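Local coordinates for binding domain (Hc) of Paraclostridial Mosquitocidal Protein 1 (Paraclostridium bifermentans, PDB 6HOX) that forms the receptor-binding part of a clostridial neurotoxin that targets Anopheles mosquitoes, and probably directs it to host nerve cells, at residues 420-423 and 429-432. Numbering follows the deposited sequence. Where two conformers were deposited one is given.
Sequences DNYK and KHTK
Y422 and H430 make this contact between them, and the tyrosine is the side chain to follow. Its CB carries CG anti to the backbone N (chi1 -176°), placing the ring beside the carbonyl carbon; the same imidazole meets both the ring and the O. Along the ring, Y422 CD1 has H430 CD2 at 3.9 Å, and Y422 CE1 comes closer, 3.4 Å from that same CD2. Y422 CZ follows at 3.6 Å from H430 CD2. On the ring's other side, CD2 and CE2 of Y422 meet H430 NE2, with CE2 at 3.8 Å. This NE2 sits 3.6 Å above the centre of the phenol ring, yet the two planes meet at 55°, an oblique pairing with the centroids 4.5 Å apart. In the conformer described, one of two deposited for H430, its NE2 also donates to the main-chain O of Y422 at 2.9 Å; with an N-H...O angle of 136° the bond is clearly bent, and the acceptor lies out of the imidazole plane. At the tip, Y422 OH gives its proton to a water lying in the plane of the ring, and this water donates in turn to H430 O. Q376 NE2 also hydrogen-bonds to Y422 OH, and L375 packs against the tyrosine. Within the trefoil-like C-terminal receptor-binding region, Y422 follows helix 416-420 and packs onto helix 427-432, both between strands 409-415 and 435-438 in the chain.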
loop_
_atom_site.group_PDB
_atom_site.type_symbol
_atom_site.label_atom_id
_atom_site.label_comp_id
_atom_site.label_asym_id
_atom_site.label_seq_id
_atom_site.Cartn_x
_atom_site.Cartn_y
_atom_site.Cartn_z
ATOM N N ASP A 420 25.704 12.646 -3.521
ATOM C CA ASP A 420 26.790 12.833 -2.557
ATOM C C ASP A 420 26.265 13.349 -1.209
ATOM O O ASP A 420 26.865 13.068 -0.184
ATOM C CB ASP A 420 27.861 13.804 -3.074
ATOM C CG ASP A 420 28.588 13.339 -4.325
ATOM O OD1 ASP A 420 28.543 12.119 -4.624
ATOM O OD2 ASP A 420 29.159 14.212 -5.021
ATOM N N ASN A 421 25.136 14.068 -1.205
ATOM C CA ASN A 421 24.598 14.673 0.027
ATOM C C ASN A 421 23.258 14.027 0.433
ATOM O O ASN A 421 22.457 14.622 1.152
ATOM C CB ASN A 421 24.471 16.183 -0.170
ATOM C CG ASN A 421 25.814 16.825 -0.441
ATOM O OD1 ASN A 421 26.137 17.123 -1.597
ATOM N ND2 ASN A 421 26.616 16.966 0.603
ATOM N N TYR A 422 23.019 12.788 0.010
ATOM C CA TYR A 422 21.692 12.194 0.190
ATOM C C TYR A 422 21.220 12.314 1.643
ATOM O O TYR A 422 20.082 12.722 1.898
ATOM C CB TYR A 422 21.660 10.720 -0.206
ATOM C CG TYR A 422 20.272 10.147 -0.098
ATOM C CD1 TYR A 422 19.296 10.501 -1.014
ATOM C CD2 TYR A 422 19.912 9.311 0.948
ATOM C CE1 TYR A 422 18.006 10.000 -0.927
ATOM C CE2 TYR A 422 18.623 8.811 1.057
ATOM C CZ TYR A 422 17.666 9.157 0.117
ATOM O OH TYR A 422 16.396 8.668 0.187
ATOM N N LYS A 423 22.106 11.970 2.584
ATOM C CA LYS A 423 21.734 11.813 3.988
ATOM C C LYS A 423 21.230 13.136 4.584
ATOM O O LYS A 423 20.508 13.110 5.560
ATOM C CB LYS A 423 22.922 11.268 4.789
ATOM C CG LYS A 423 23.269 9.828 4.451
ATOM C CD LYS A 423 24.503 9.277 5.128
ATOM C CE LYS A 423 24.921 7.955 4.515
ATOM N NZ LYS A 423 25.341 6.964 5.537
ATOM N N LYS A 429 13.796 17.697 -1.699
ATOM C CA LYS A 429 14.799 17.067 -2.542
ATOM C C LYS A 429 14.696 15.552 -2.408
ATOM O O LYS A 429 14.766 14.865 -3.407
ATOM C CB LYS A 429 16.198 17.566 -2.182
ATOM C CG LYS A 429 16.447 19.002 -2.600
ATOM C CD LYS A 429 17.829 19.482 -2.276
ATOM C CE LYS A 429 17.866 20.928 -1.825
ATOM N NZ LYS A 429 17.089 21.814 -2.717
ATOM N N HIS A 430 14.552 15.061 -1.171
ATOM C CA HIS A 430 14.257 13.640 -0.931
ATOM C C HIS A 430 13.058 13.239 -1.798
ATOM O O HIS A 430 13.139 12.252 -2.508
ATOM C CB HIS A 430 14.034 13.299 0.558
ATOM C CG HIS A 430 15.267 12.912 1.313
ATOM N ND1 HIS A 430 15.375 13.066 2.685
ATOM C CD2 HIS A 430 16.452 12.408 0.903
ATOM C CE1 HIS A 430 16.569 12.674 3.085
ATOM N NE2 HIS A 430 17.250 12.261 2.011
ATOM N N THR A 431 11.974 14.032 -1.762
ATOM C CA THR A 431 10.729 13.762 -2.494
ATOM C C THR A 431 11.003 13.623 -4.009
ATOM O O THR A 431 10.478 12.705 -4.638
ATOM C CB THR A 431 9.670 14.827 -2.147
ATOM O OG1 THR A 431 9.315 14.732 -0.764
ATOM C CG2 THR A 431 8.389 14.694 -2.932
ATOM N N LYS A 432 11.829 14.518 -4.582
ATOM C CA LYS A 432 12.159 14.528 -6.018
ATOM C C LYS A 432 13.008 13.323 -6.456
ATOM O O LYS A 432 13.160 13.099 -7.682
ATOM C CB LYS A 432 12.997 15.753 -6.403
ATOM C CG LYS A 432 12.330 17.104 -6.238
ATOM C CD LYS A 432 12.986 18.195 -7.046
ATOM C CE LYS A 432 14.359 18.594 -6.557
ATOM N NZ LYS A 432 15.184 19.118 -7.679
HETATM O O HOH W 1 14.894 9.693 -1.680
#